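Local coordinates for nitrite oxidoreductase subunit A (Kuenenia stuttgartiensis, PDB 7B04), which belongs to the molybdopterin oxidoreductase family and carries a molybdenum atom, two MD1 ligands and an iron/sulfur cluster, at residues Ile387-Leu392 with Asn865-Pro870; Lys486-Asp491 with Ile861-Pro866; Ser687-Asp692 with Ser1026-Gln1031; Phe995-Arg1000 with Phe1051-Gln1056. All blocks are in the same frame, centred on the assembly; numbering follows the deposited sequence.

Contact 1 (Ile387-Leu392 with Asn865-Pro870)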
loop_
_atom_site.group_PDB
_atom_site.type_symbol
_atom_site.label_atom_id
_atom_site.label_comp_id
_atom_site.label_asym_id
_atom_site.label_seq_id
_atom_site.Cartn_x
_atom_site.Cartn_y
_atom_site.Cartn_z
ATOM N N ILE B 387 -0.664 36.932 -33.296
ATOM C CA ILE B 387 0.501 36.122 -33.762
ATOM C C ILE B 387 0.823 36.432 -35.219
ATOM O O ILE B 387 -0.064 36.338 -36.048
ATOM C CB ILE B 387 0.262 34.610 -33.619
ATOM C CG1 ILE B 387 -0.561 34.260 -32.385
ATOM C CG2 ILE B 387 1.579 33.869 -33.620
ATOM C CD1 ILE B 387 0.220 33.494 -31.374
ATOM N N ARG B 388 2.093 36.727 -35.479
ATOM C CA ARG B 388 2.627 37.014 -36.826
ATOM C C ARG B 388 2.685 35.718 -37.627
ATOM O O ARG B 388 3.002 34.680 -37.088
ATOM C CB ARG B 388 4.011 37.644 -36.701
ATOM C CG ARG B 388 4.676 37.976 -38.020
ATOM C CD ARG B 388 5.471 39.232 -37.790
ATOM N NE ARG B 388 6.788 39.200 -38.387
ATOM C CZ ARG B 388 7.599 40.232 -38.412
ATOM N NH1 ARG B 388 8.789 40.128 -38.960
ATOM N NH2 ARG B 388 7.221 41.372 -37.883
ATOM N N THR B 389 2.427 35.828 -38.912
ATOM C CA THR B 389 2.410 34.680 -39.826
ATOM C C THR B 389 3.762 34.379 -40.483
ATOM O O THR B 389 3.992 33.229 -40.876
ATOM C CB THR B 389 1.346 34.873 -40.926
ATOM O OG1 THR B 389 0.096 35.230 -40.327
ATOM C CG2 THR B 389 1.131 33.579 -41.727
ATOM N N ASP B 390 4.666 35.355 -40.621
ATOM C CA ASP B 390 5.958 35.056 -41.242
ATOM C C ASP B 390 6.783 34.122 -40.365
ATOM O O ASP B 390 7.212 33.048 -40.804
ATOM C CB ASP B 390 6.753 36.343 -41.498
ATOM C CG ASP B 390 5.885 37.510 -41.914
ATOM O OD1 ASP B 390 5.248 37.431 -42.984
ATOM O OD2 ASP B 390 5.863 38.522 -41.185
ATOM N N THR B 391 7.007 34.519 -39.113
ATOM C CA THR B 391 7.859 33.797 -38.179
ATOM C C THR B 391 7.105 32.878 -37.225
ATOM O O THR B 391 7.742 32.037 -36.581
ATOM C CB THR B 391 8.699 34.784 -37.362
ATOM O OG1 THR B 391 7.833 35.597 -36.559
ATOM C CG2 THR B 391 9.508 35.677 -38.289
ATOM N N LEU B 392 5.786 33.029 -37.105
ATOM C CA LEU B 392 4.936 32.335 -36.136
ATOM C C LEU B 392 5.178 32.801 -34.706
ATOM O O LEU B 392 4.676 32.176 -33.762
ATOM C CB LEU B 392 5.081 30.811 -36.218
ATOM C CG LEU B 392 4.687 30.213 -37.569
ATOM C CD1 LEU B 392 5.108 28.759 -37.648
ATOM C CD2 LEU B 392 3.192 30.365 -37.804
ATOM N N ASN B 865 -2.621 21.842 -39.907
ATOM C CA ASN B 865 -2.465 23.276 -39.725
ATOM C C ASN B 865 -1.290 23.786 -40.551
ATOM O O ASN B 865 -0.156 23.326 -40.350
ATOM C CB ASN B 865 -2.249 23.587 -38.245
ATOM C CG ASN B 865 -2.353 25.068 -37.931
ATOM O OD1 ASN B 865 -2.587 25.890 -38.815
ATOM N ND2 ASN B 865 -2.179 25.414 -36.660
ATOM N N PRO B 866 -1.506 24.720 -41.484
ATOM C CA PRO B 866 -0.372 25.293 -42.225
ATOM C C PRO B 866 0.521 26.165 -41.364
ATOM O O PRO B 866 1.579 26.600 -41.837
ATOM C CB PRO B 866 -1.051 26.112 -43.328
ATOM C CG PRO B 866 -2.388 26.461 -42.761
ATOM C CD PRO B 866 -2.796 25.282 -41.921
ATOM N N TYR B 867 0.127 26.431 -40.122
ATOM C CA TYR B 867 0.905 27.237 -39.196
ATOM C C TYR B 867 1.797 26.394 -38.297
ATOM O O TYR B 867 2.506 26.948 -37.451
ATOM C CB TYR B 867 -0.045 28.105 -38.370
ATOM C CG TYR B 867 -0.978 28.884 -39.266
ATOM C CD1 TYR B 867 -0.499 29.499 -40.417
ATOM C CD2 TYR B 867 -2.336 28.964 -38.998
ATOM C CE1 TYR B 867 -1.339 30.198 -41.257
ATOM C CE2 TYR B 867 -3.188 29.655 -39.838
ATOM C CZ TYR B 867 -2.681 30.273 -40.966
ATOM O OH TYR B 867 -3.517 30.972 -41.806
ATOM N N ILE B 868 1.758 25.075 -38.446
ATOM C CA ILE B 868 2.748 24.177 -37.871
ATOM C C ILE B 868 3.735 23.854 -38.984
ATOM O O ILE B 868 3.374 23.207 -39.973
ATOM C CB ILE B 868 2.108 22.903 -37.302
ATOM C CG1 ILE B 868 1.114 23.249 -36.192
ATOM C CG2 ILE B 868 3.181 21.952 -36.791
ATOM C CD1 ILE B 868 0.248 22.081 -35.770
ATOM N N ARG B 869 4.979 24.301 -38.839
ATOM C CA ARG B 869 6.001 24.132 -39.872
ATOM C C ARG B 869 7.239 23.512 -39.243
ATOM O O ARG B 869 8.255 24.186 -39.033
ATOM C CB ARG B 869 6.336 25.464 -40.543
ATOM C CG ARG B 869 5.210 26.474 -40.508
ATOM C CD ARG B 869 5.229 27.367 -41.732
ATOM N NE ARG B 869 4.152 28.351 -41.695
ATOM C CZ ARG B 869 4.345 29.664 -41.713
ATOM N NH1 ARG B 869 5.576 30.155 -41.766
ATOM N NH2 ARG B 869 3.306 30.489 -41.674
ATOM N N PRO B 870 7.189 22.223 -38.931
ATOM C CA PRO B 870 8.312 21.584 -38.253
ATOM C C PRO B 870 9.414 21.222 -39.233
ATOM O O PRO B 870 9.276 21.315 -40.455
ATOM C CB PRO B 870 7.689 20.322 -37.655
ATOM C CG PRO B 870 6.613 19.973 -38.611
ATOM C CD PRO B 870 6.068 21.287 -39.129
#
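R869 reaches from the loop after strand 860-862 to the backbone of T389 and D390, just past strand 386-388, with L392 crossing it at a slant. Beyond CB, the side chain of R869 first meets apolar carbon, its CG lying 3.7 Å from CD1 of L392. The chain then bends at chi2 (-148°) and runs straight through CD, carrying NE back to the turn that precedes it, where it donates to O of P866 at 3.1 Å (157°). That acceptor lies in the plane of the guanidinium and fixes how the group is rotated. Over one face of the guanidinium sits CD2 of L392, which also packs 4.0 Å from CB of Y867. At the tip, NH2 donates to O of T389 over 2.9 Å, the donor lying in the carbonyl plane, while NH1 makes a weak bond of 3.5 Å to O of D390. CG2 of T389, placed anti to the backbone N, adds an apolar touch at the guanidinium edge, 3.8 Å from NH2 of R869; OG1 of T389 is bound by O of E477. One arginine thus donates to three main-chain carbonyls, one in the preceding β turn and two across the contact, the one at D390 only weakly. The guanidinium is met across the contact by carbonyl oxygens, whose dipoles would favour its charge, a pairing that joins two surface loops through backbone.

Contact 2 (Lys486-Asp491 with Ile861-Pro866)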
loop_
_atom_site.group_PDB
_atom_site.type_symbol
_atom_site.label_atom_id
_atom_site.label_comp_id
_atom_site.label_asym_id
_atom_site.label_seq_id
_atom_site.Cartn_x
_atom_site.Cartn_y
_atom_site.Cartn_z
ATOM N N LYS B 486 -8.840 28.253 -33.727
ATOM C CA LYS B 486 -10.071 27.890 -34.469
ATOM C C LYS B 486 -9.674 27.124 -35.729
ATOM O O LYS B 486 -10.388 26.218 -36.098
ATOM C CB LYS B 486 -10.759 29.186 -34.894
ATOM C CG LYS B 486 -12.054 29.527 -34.183
ATOM C CD LYS B 486 -12.502 30.924 -34.506
ATOM C CE LYS B 486 -13.480 31.498 -33.511
ATOM N NZ LYS B 486 -13.091 32.867 -33.114
ATOM N N ILE B 487 -8.605 27.535 -36.394
ATOM C CA ILE B 487 -8.126 26.807 -37.556
ATOM C C ILE B 487 -7.317 25.592 -37.133
ATOM O O ILE B 487 -7.256 24.599 -37.867
ATOM C CB ILE B 487 -7.356 27.752 -38.498
ATOM C CG1 ILE B 487 -7.998 29.139 -38.435
ATOM C CG2 ILE B 487 -7.455 27.247 -39.918
ATOM C CD1 ILE B 487 -7.465 30.146 -39.427
ATOM N N HIS B 488 -6.662 25.642 -35.973
ATOM C CA HIS B 488 -5.922 24.464 -35.521
ATOM C C HIS B 488 -6.874 23.328 -35.164
ATOM O O HIS B 488 -6.581 22.158 -35.423
ATOM C CB HIS B 488 -5.042 24.789 -34.310
ATOM C CG HIS B 488 -4.177 23.644 -33.870
ATOM N ND1 HIS B 488 -3.459 22.868 -34.757
ATOM C CD2 HIS B 488 -3.943 23.126 -32.641
ATOM C CE1 HIS B 488 -2.803 21.939 -34.088
ATOM N NE2 HIS B 488 -3.081 22.071 -32.804
ATOM N N LEU B 489 -8.028 23.654 -34.580
ATOM C CA LEU B 489 -8.939 22.652 -34.046
ATOM C C LEU B 489 -9.812 21.988 -35.106
ATOM O O LEU B 489 -10.668 21.166 -34.742
ATOM C CB LEU B 489 -9.830 23.304 -32.988
ATOM C CG LEU B 489 -9.157 23.720 -31.681
ATOM C CD1 LEU B 489 -10.050 24.656 -30.870
ATOM C CD2 LEU B 489 -8.800 22.490 -30.870
ATOM N N ARG B 490 -9.610 22.291 -36.390
ATOM C CA ARG B 490 -10.384 21.634 -37.442
ATOM C C ARG B 490 -10.022 20.162 -37.599
ATOM O O ARG B 490 -10.812 19.392 -38.158
ATOM C CB ARG B 490 -10.187 22.361 -38.774
ATOM N N ASP B 491 -8.823 19.769 -37.170
ATOM C CA ASP B 491 -8.395 18.378 -37.201
ATOM C C ASP B 491 -8.860 17.590 -35.991
ATOM O O ASP B 491 -8.588 16.388 -35.901
ATOM C CB ASP B 491 -6.881 18.279 -37.324
ATOM C CG ASP B 491 -6.369 18.955 -38.575
ATOM O OD1 ASP B 491 -7.177 19.597 -39.283
ATOM O OD2 ASP B 491 -5.173 18.824 -38.869
ATOM N N ILE B 861 3.209 13.989 -36.070
ATOM C CA ILE B 861 2.406 15.149 -35.702
ATOM C C ILE B 861 1.087 15.063 -36.458
ATOM O O ILE B 861 1.054 15.200 -37.683
ATOM C CB ILE B 861 3.135 16.462 -36.007
ATOM C CG1 ILE B 861 4.487 16.500 -35.294
ATOM C CG2 ILE B 861 2.276 17.651 -35.598
ATOM C CD1 ILE B 861 5.377 17.642 -35.726
ATOM N N VAL B 862 -0.002 14.844 -35.727
ATOM C CA VAL B 862 -1.322 14.683 -36.324
ATOM C C VAL B 862 -1.944 16.072 -36.420
ATOM O O VAL B 862 -2.530 16.574 -35.459
ATOM C CB VAL B 862 -2.194 13.714 -35.522
ATOM C CG1 VAL B 862 -3.621 13.724 -36.043
ATOM C CG2 VAL B 862 -1.615 12.309 -35.589
ATOM N N SER B 863 -1.813 16.694 -37.591
ATOM C CA SER B 863 -2.405 17.999 -37.859
ATOM C C SER B 863 -2.238 18.321 -39.336
ATOM O O SER B 863 -1.356 17.783 -40.013
ATOM C CB SER B 863 -1.771 19.102 -37.003
ATOM O OG SER B 863 -2.360 20.362 -37.278
ATOM N N THR B 864 -3.113 19.198 -39.832
ATOM C CA THR B 864 -2.983 19.781 -41.163
ATOM C C THR B 864 -2.803 21.290 -41.100
ATOM O O THR B 864 -2.848 21.955 -42.142
ATOM C CB THR B 864 -4.198 19.448 -42.036
ATOM O OG1 THR B 864 -5.383 19.995 -41.444
ATOM C CG2 THR B 864 -4.355 17.951 -42.181
ATOM N N ASN B 865 -2.621 21.842 -39.907
ATOM C CA ASN B 865 -2.465 23.276 -39.725
ATOM C C ASN B 865 -1.290 23.786 -40.551
ATOM O O ASN B 865 -0.156 23.326 -40.350
ATOM C CB ASN B 865 -2.249 23.587 -38.245
ATOM C CG ASN B 865 -2.353 25.068 -37.931
ATOM O OD1 ASN B 865 -2.587 25.890 -38.815
ATOM N ND2 ASN B 865 -2.179 25.414 -36.660
ATOM N N PRO B 866 -1.506 24.720 -41.484
ATOM C CA PRO B 866 -0.372 25.293 -42.225
ATOM C C PRO B 866 0.521 26.165 -41.364
ATOM O O PRO B 866 1.579 26.600 -41.837
ATOM C CB PRO B 866 -1.051 26.112 -43.328
ATOM C CG PRO B 866 -2.388 26.461 -42.761
ATOM C CD PRO B 866 -2.796 25.282 -41.921
#
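An ST turn follows strand 860-862, and H488, at the end of helix 481-488, and D491, in the 3-10 segment after it, close on it from one flank. The turn is made by S863, whose OG is anti to its own backbone N and accepts from N of N865 at 3.0 Å (168°). Across the contact, the hydroxyl OG1 of T864 lies 2.8 Å from both OD1 and OD2 of D491, so it bridges the carboxylate without a settled choice of acceptor. H488 brings its ring edge to the same turn, with CE1 3.6 Å from OG of S863. The imidazole and the amide of N865 are inclined by 36°, and CB of H488 lies 3.8 Å from ND2 of N865. The far side of the ring is fixed by NE2 donating to O of I845, and F844 meets it at a shallow angle. OD1 of N865 accepts from N of Y867, which makes an Asx turn; ST turn and Asx turn in succession lead the chain out of strand 860-862.

Contact 3 (Ser687-Asp692 with Ser1026-Gln1031)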
loop_
_atom_site.group_PDB
_atom_site.type_symbol
_atom_site.label_atom_id
_atom_site.label_comp_id
_atom_site.label_asym_id
_atom_site.label_seq_id
_atom_site.Cartn_x
_atom_site.Cartn_y
_atom_site.Cartn_z
ATOM N N SER B 687 20.730 -1.970 -4.910
ATOM C CA SER B 687 21.640 -0.902 -5.307
ATOM C C SER B 687 22.942 -0.991 -4.521
ATOM O O SER B 687 24.008 -0.667 -5.054
ATOM C CB SER B 687 20.987 0.468 -5.124
ATOM O OG SER B 687 19.898 0.635 -6.017
ATOM N N ILE B 688 22.879 -1.442 -3.265
ATOM C CA ILE B 688 24.101 -1.713 -2.515
ATOM C C ILE B 688 24.791 -2.946 -3.084
ATOM O O ILE B 688 26.026 -3.014 -3.159
ATOM C CB ILE B 688 23.796 -1.897 -1.011
ATOM C CG1 ILE B 688 23.825 -0.581 -0.229
ATOM C CG2 ILE B 688 24.770 -2.881 -0.368
ATOM C CD1 ILE B 688 22.793 0.412 -0.656
ATOM N N GLU B 689 23.998 -3.916 -3.545
ATOM C CA GLU B 689 24.551 -5.150 -4.090
ATOM C C GLU B 689 25.386 -4.894 -5.334
ATOM O O GLU B 689 26.289 -5.679 -5.648
ATOM C CB GLU B 689 23.420 -6.130 -4.404
ATOM C CG GLU B 689 23.023 -7.029 -3.247
ATOM C CD GLU B 689 23.609 -8.422 -3.368
ATOM O OE1 GLU B 689 24.839 -8.572 -3.208
ATOM O OE2 GLU B 689 22.836 -9.366 -3.633
ATOM N N TYR B 690 25.105 -3.811 -6.053
ATOM C CA TYR B 690 25.882 -3.418 -7.220
ATOM C C TYR B 690 26.618 -2.100 -6.989
ATOM O O TYR B 690 26.855 -1.341 -7.932
ATOM C CB TYR B 690 24.984 -3.324 -8.453
ATOM C CG TYR B 690 24.586 -4.664 -9.037
ATOM C CD1 TYR B 690 25.453 -5.369 -9.862
ATOM C CD2 TYR B 690 23.340 -5.220 -8.769
ATOM C CE1 TYR B 690 25.092 -6.592 -10.401
ATOM C CE2 TYR B 690 22.972 -6.443 -9.303
ATOM C CZ TYR B 690 23.852 -7.124 -10.118
ATOM O OH TYR B 690 23.490 -8.340 -10.651
ATOM N N ALA B 691 26.983 -1.820 -5.744
ATOM C CA ALA B 691 27.711 -0.616 -5.365
ATOM C C ALA B 691 29.075 -0.989 -4.792
ATOM O O ALA B 691 29.405 -2.165 -4.620
ATOM C CB ALA B 691 26.913 0.213 -4.353
ATOM N N ASP B 692 29.870 0.038 -4.491
ATOM C CA ASP B 692 31.192 -0.147 -3.910
ATOM C C ASP B 692 31.243 0.180 -2.426
ATOM O O ASP B 692 32.083 -0.375 -1.709
ATOM C CB ASP B 692 32.223 0.725 -4.635
ATOM C CG ASP B 692 32.409 0.330 -6.087
ATOM O OD1 ASP B 692 32.270 -0.869 -6.406
ATOM O OD2 ASP B 692 32.696 1.224 -6.910
ATOM N N SER B 1026 19.071 -9.904 -8.965
ATOM C CA SER B 1026 20.508 -9.715 -9.070
ATOM C C SER B 1026 21.160 -11.045 -9.421
ATOM O O SER B 1026 20.491 -12.072 -9.565
ATOM C CB SER B 1026 21.075 -9.143 -7.769
ATOM O OG SER B 1026 21.006 -10.094 -6.721
ATOM N N ASP B 1027 22.484 -11.016 -9.577
ATOM C CA ASP B 1027 23.218 -12.246 -9.851
ATOM C C ASP B 1027 23.006 -13.267 -8.741
ATOM O O ASP B 1027 22.563 -14.393 -8.996
ATOM C CB ASP B 1027 24.707 -11.942 -10.022
ATOM C CG ASP B 1027 25.009 -11.203 -11.311
ATOM O OD1 ASP B 1027 24.290 -11.423 -12.308
ATOM O OD2 ASP B 1027 25.969 -10.403 -11.327
ATOM N N LYS B 1028 23.269 -12.870 -7.494
ATOM C CA LYS B 1028 23.240 -13.814 -6.379
ATOM C C LYS B 1028 21.835 -14.326 -6.087
ATOM O O LYS B 1028 21.678 -15.481 -5.675
ATOM C CB LYS B 1028 23.840 -13.166 -5.136
ATOM C CG LYS B 1028 25.323 -12.898 -5.266
ATOM C CD LYS B 1028 25.863 -12.165 -4.061
ATOM C CE LYS B 1028 27.330 -11.848 -4.253
ATOM N NZ LYS B 1028 27.884 -11.041 -3.133
ATOM N N THR B 1029 20.809 -13.493 -6.275
ATOM C CA THR B 1029 19.448 -13.972 -6.055
ATOM C C THR B 1029 19.087 -15.049 -7.070
ATOM O O THR B 1029 18.411 -16.027 -6.732
ATOM C CB THR B 1029 18.451 -12.814 -6.118
ATOM O OG1 THR B 1029 18.538 -12.166 -7.392
ATOM C CG2 THR B 1029 18.735 -11.805 -5.016
ATOM N N VAL B 1030 19.526 -14.881 -8.319
ATOM C CA VAL B 1030 19.311 -15.911 -9.329
ATOM C C VAL B 1030 20.112 -17.168 -8.996
ATOM O O VAL B 1030 19.608 -18.289 -9.136
ATOM C CB VAL B 1030 19.650 -15.367 -10.729
ATOM C CG1 VAL B 1030 19.595 -16.481 -11.762
ATOM C CG2 VAL B 1030 18.692 -14.247 -11.107
ATOM N N GLN B 1031 21.366 -17.009 -8.548
ATOM C CA GLN B 1031 22.151 -18.176 -8.148
ATOM C C GLN B 1031 21.476 -18.934 -7.016
ATOM O O GLN B 1031 21.476 -20.169 -6.998
ATOM C CB GLN B 1031 23.562 -17.781 -7.705
ATOM C CG GLN B 1031 24.322 -16.808 -8.578
ATOM C CD GLN B 1031 25.746 -16.619 -8.088
ATOM O OE1 GLN B 1031 26.612 -16.141 -8.820
ATOM N NE2 GLN B 1031 25.999 -17.017 -6.844
#
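Y690 meets a helix start: S1026 is the N-cap of helix 1027-1033, and the tyrosine comes to it from a type I turn between strands 676-681 and 693-696. The ring points its hydroxyl at the first turn, where N of D1027 donates to OH of Y690 over 3.1 Å (142°). Ring and carboxylate of D1027 stand at 69°, their side chains crossing at about a right angle, and the carboxylate comes in at the ring edge. CB of S1026 lies 3.6 Å from CE2 of Y690, obliquely to the ring. Within the cap, T1029 at the third helical position accepts at OG1 from N of S1026 over 2.8 Å. A buried start of this kind leaves backbone N-H groups to be met by side chains, and here a phenol oxygen from a distant loop supplies one. Beside it, E689 is bent at chi2 (-101°) and crosses the extended K1028. Their charges form a long salt bridge, OE1 to NZ; OE2 of E689 is also hydrogen-bonded to S1043, and NZ of K1028 to O of D167. CD of K1028 lies 3.8 Å from OE1 of E689.

Contact 4 (Phe995-Arg1000 with Phe1051-Gln1056)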
loop_
_atom_site.group_PDB
_atom_site.type_symbol
_atom_site.label_atom_id
_atom_site.label_comp_id
_atom_site.label_asym_id
_atom_site.label_seq_id
_atom_site.Cartn_x
_atom_site.Cartn_y
_atom_site.Cartn_z
ATOM N N PHE B 995 24.492 -13.193 -17.651
ATOM C CA PHE B 995 23.733 -12.044 -17.174
ATOM C C PHE B 995 22.378 -11.905 -17.856
ATOM O O PHE B 995 21.482 -11.268 -17.290
ATOM C CB PHE B 995 24.540 -10.757 -17.364
ATOM C CG PHE B 995 24.054 -9.608 -16.526
ATOM C CD1 PHE B 995 24.323 -9.561 -15.167
ATOM C CD2 PHE B 995 23.327 -8.575 -17.095
ATOM C CE1 PHE B 995 23.876 -8.507 -14.392
ATOM C CE2 PHE B 995 22.877 -7.518 -16.325
ATOM C CZ PHE B 995 23.153 -7.485 -14.972
ATOM N N TYR B 996 22.208 -12.467 -19.056
ATOM C CA TYR B 996 20.903 -12.419 -19.711
ATOM C C TYR B 996 19.857 -13.161 -18.892
ATOM O O TYR B 996 18.697 -12.737 -18.819
ATOM C CB TYR B 996 20.990 -12.999 -21.123
ATOM C CG TYR B 996 19.655 -13.063 -21.833
ATOM C CD1 TYR B 996 18.992 -11.904 -22.215
ATOM C CD2 TYR B 996 19.058 -14.284 -22.124
ATOM C CE1 TYR B 996 17.770 -11.958 -22.864
ATOM C CE2 TYR B 996 17.840 -14.348 -22.774
ATOM C CZ TYR B 996 17.201 -13.182 -23.141
ATOM O OH TYR B 996 15.989 -13.238 -23.790
ATOM N N LYS B 997 20.247 -14.289 -18.291
ATOM C CA LYS B 997 19.344 -15.008 -17.399
ATOM C C LYS B 997 18.868 -14.101 -16.273
ATOM O O LYS B 997 17.698 -14.146 -15.876
ATOM C CB LYS B 997 20.046 -16.248 -16.838
ATOM C CG LYS B 997 19.191 -17.096 -15.913
ATOM C CD LYS B 997 20.034 -18.126 -15.174
ATOM C CE LYS B 997 20.467 -19.258 -16.094
ATOM N NZ LYS B 997 21.197 -20.326 -15.355
ATOM N N VAL B 998 19.769 -13.276 -15.741
ATOM C CA VAL B 998 19.396 -12.316 -14.710
ATOM C C VAL B 998 18.501 -11.219 -15.284
ATOM O O VAL B 998 17.596 -10.717 -14.606
ATOM C CB VAL B 998 20.668 -11.735 -14.064
ATOM C CG1 VAL B 998 20.332 -10.951 -12.811
ATOM C CG2 VAL B 998 21.673 -12.830 -13.778
ATOM N N SER B 999 18.747 -10.817 -16.535
ATOM C CA SER B 999 18.086 -9.629 -17.081
ATOM C C SER B 999 16.688 -9.931 -17.631
ATOM O O SER B 999 15.797 -9.075 -17.561
ATOM C CB SER B 999 18.969 -8.976 -18.137
ATOM O OG SER B 999 20.317 -8.902 -17.681
ATOM N N ARG B 1000 16.471 -11.102 -18.244
ATOM C CA ARG B 1000 15.159 -11.357 -18.858
ATOM C C ARG B 1000 14.092 -11.583 -17.784
ATOM O O ARG B 1000 14.278 -12.411 -16.882
ATOM C CB ARG B 1000 15.231 -12.561 -19.778
ATOM C CG ARG B 1000 14.192 -12.505 -20.870
ATOM C CD ARG B 1000 13.949 -13.854 -21.519
ATOM N NE ARG B 1000 12.773 -13.827 -22.386
ATOM C CZ ARG B 1000 12.300 -14.880 -23.048
ATOM N NH1 ARG B 1000 12.901 -16.065 -22.957
ATOM N NH2 ARG B 1000 11.223 -14.749 -23.811
ATOM N N PHE B 1051 11.393 -11.019 -7.864
ATOM C CA PHE B 1051 11.161 -11.764 -9.094
ATOM C C PHE B 1051 12.049 -12.999 -9.087
ATOM O O PHE B 1051 13.083 -13.037 -8.408
ATOM C CB PHE B 1051 11.489 -10.939 -10.359
ATOM C CG PHE B 1051 10.958 -9.546 -10.326
ATOM C CD1 PHE B 1051 11.649 -8.554 -9.661
ATOM C CD2 PHE B 1051 9.789 -9.214 -10.990
ATOM C CE1 PHE B 1051 11.178 -7.263 -9.629
ATOM C CE2 PHE B 1051 9.315 -7.912 -10.964
ATOM C CZ PHE B 1051 10.012 -6.941 -10.281
ATOM N N ARG B 1052 11.658 -14.005 -9.873
ATOM C CA ARG B 1052 12.561 -15.128 -10.111
ATOM C C ARG B 1052 13.739 -14.682 -10.967
ATOM O O ARG B 1052 14.906 -14.839 -10.584
ATOM C CB ARG B 1052 11.811 -16.291 -10.768
ATOM C CG ARG B 1052 10.674 -16.847 -9.931
ATOM C CD ARG B 1052 9.943 -17.955 -10.669
ATOM N NE ARG B 1052 10.763 -19.152 -10.820
ATOM C CZ ARG B 1052 10.410 -20.214 -11.539
ATOM N NH1 ARG B 1052 9.249 -20.228 -12.180
ATOM N NH2 ARG B 1052 11.219 -21.262 -11.618
ATOM N N TYR B 1053 13.445 -14.102 -12.126
ATOM C CA TYR B 1053 14.445 -13.497 -12.988
ATOM C C TYR B 1053 13.934 -12.147 -13.472
ATOM O O TYR B 1053 12.725 -11.922 -13.581
ATOM C CB TYR B 1053 14.783 -14.370 -14.207
ATOM C CG TYR B 1053 14.988 -15.838 -13.917
ATOM C CD1 TYR B 1053 13.919 -16.720 -13.940
ATOM C CD2 TYR B 1053 16.252 -16.347 -13.644
ATOM C CE1 TYR B 1053 14.098 -18.063 -13.683
ATOM C CE2 TYR B 1053 16.439 -17.693 -13.388
ATOM C CZ TYR B 1053 15.355 -18.546 -13.409
ATOM O OH TYR B 1053 15.516 -19.888 -13.158
ATOM N N GLY B 1054 14.868 -11.250 -13.760
ATOM C CA GLY B 1054 14.529 -9.971 -14.352
ATOM C C GLY B 1054 13.813 -9.046 -13.384
ATOM O O GLY B 1054 13.622 -9.334 -12.203
ATOM N N SER B 1055 13.411 -7.900 -13.921
ATOM C CA SER B 1055 12.693 -6.896 -13.153
ATOM C C SER B 1055 11.707 -6.187 -14.067
ATOM O O SER B 1055 11.737 -6.342 -15.290
ATOM C CB SER B 1055 13.652 -5.890 -12.509
ATOM O OG SER B 1055 12.933 -4.840 -11.888
ATOM N N GLN B 1056 10.845 -5.377 -13.454
ATOM C CA GLN B 1056 9.959 -4.510 -14.219
ATOM C C GLN B 1056 10.734 -3.468 -15.011
ATOM O O GLN B 1056 10.148 -2.806 -15.876
ATOM C CB GLN B 1056 8.957 -3.824 -13.286
ATOM C CG GLN B 1056 9.466 -2.527 -12.680
ATOM C CD GLN B 1056 10.367 -2.753 -11.484
ATOM O OE1 GLN B 1056 10.777 -3.880 -11.201
ATOM N NE2 GLN B 1056 10.694 -1.678 -10.780
#
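G1054 and Y1053 lie against the last turn of helix 994-999 and the residue after it, touching mostly main-chain oxygens. N of G1054 makes a weak bond to O of V998, 2.9 Å long but bent to 127°, and CA of the glycine makes a C-H···O contact with the same oxygen. CB of Y1053 is 3.4 Å from O of K997 and equally far from O of R1000. Further along, CE2 of the Y1053 ring packs 3.8 Å from CG of K997, whose side chain leaves the helix with CG anti to the backbone N (chi1 -179°). G1054 adopts a positive phi of 71° and, having no side chain, brings its CA to 3.6 Å from O of S999. Outside this shell, S999 turns OG back to O of F995 at 2.7 Å, and R1000 is drawn off by D978 and Y976. The tyrosine hydroxyl binds E1034, its ring rests on V1030, and its backbone pairs with M1002, in the strand that follows the helix. A loop from later in the chain thus covers the carbonyl end of helix 994-999 where it passes into strand 1001-1007, part of the six-stranded sheet in the C-terminal part of this molybdopterin oxidoreductase chain.

Overall arrangement
The four contacts fall into two pairs, on opposite sides of the chain's centre where contacts 1 and 2 are set against contact 3. Contacts 1 and 2 share N865 and P866, their centres about 12 Å apart, and flank one loop: the first is a surface contact relying on a guanidinium and carbonyls, the second more buried and built from a carboxylate, hydroxyls and an imidazole. Contacts 3 and 4, the one buried and the other partly buried, also lie about 12 Å apart between centres and meet where D1027 packs on V998 and F995; one meets a helix start through a phenol oxygen, the other covers a helix end with a loop backbone. Contacts 1 and 3 stand about 53 Å apart, centre to centre.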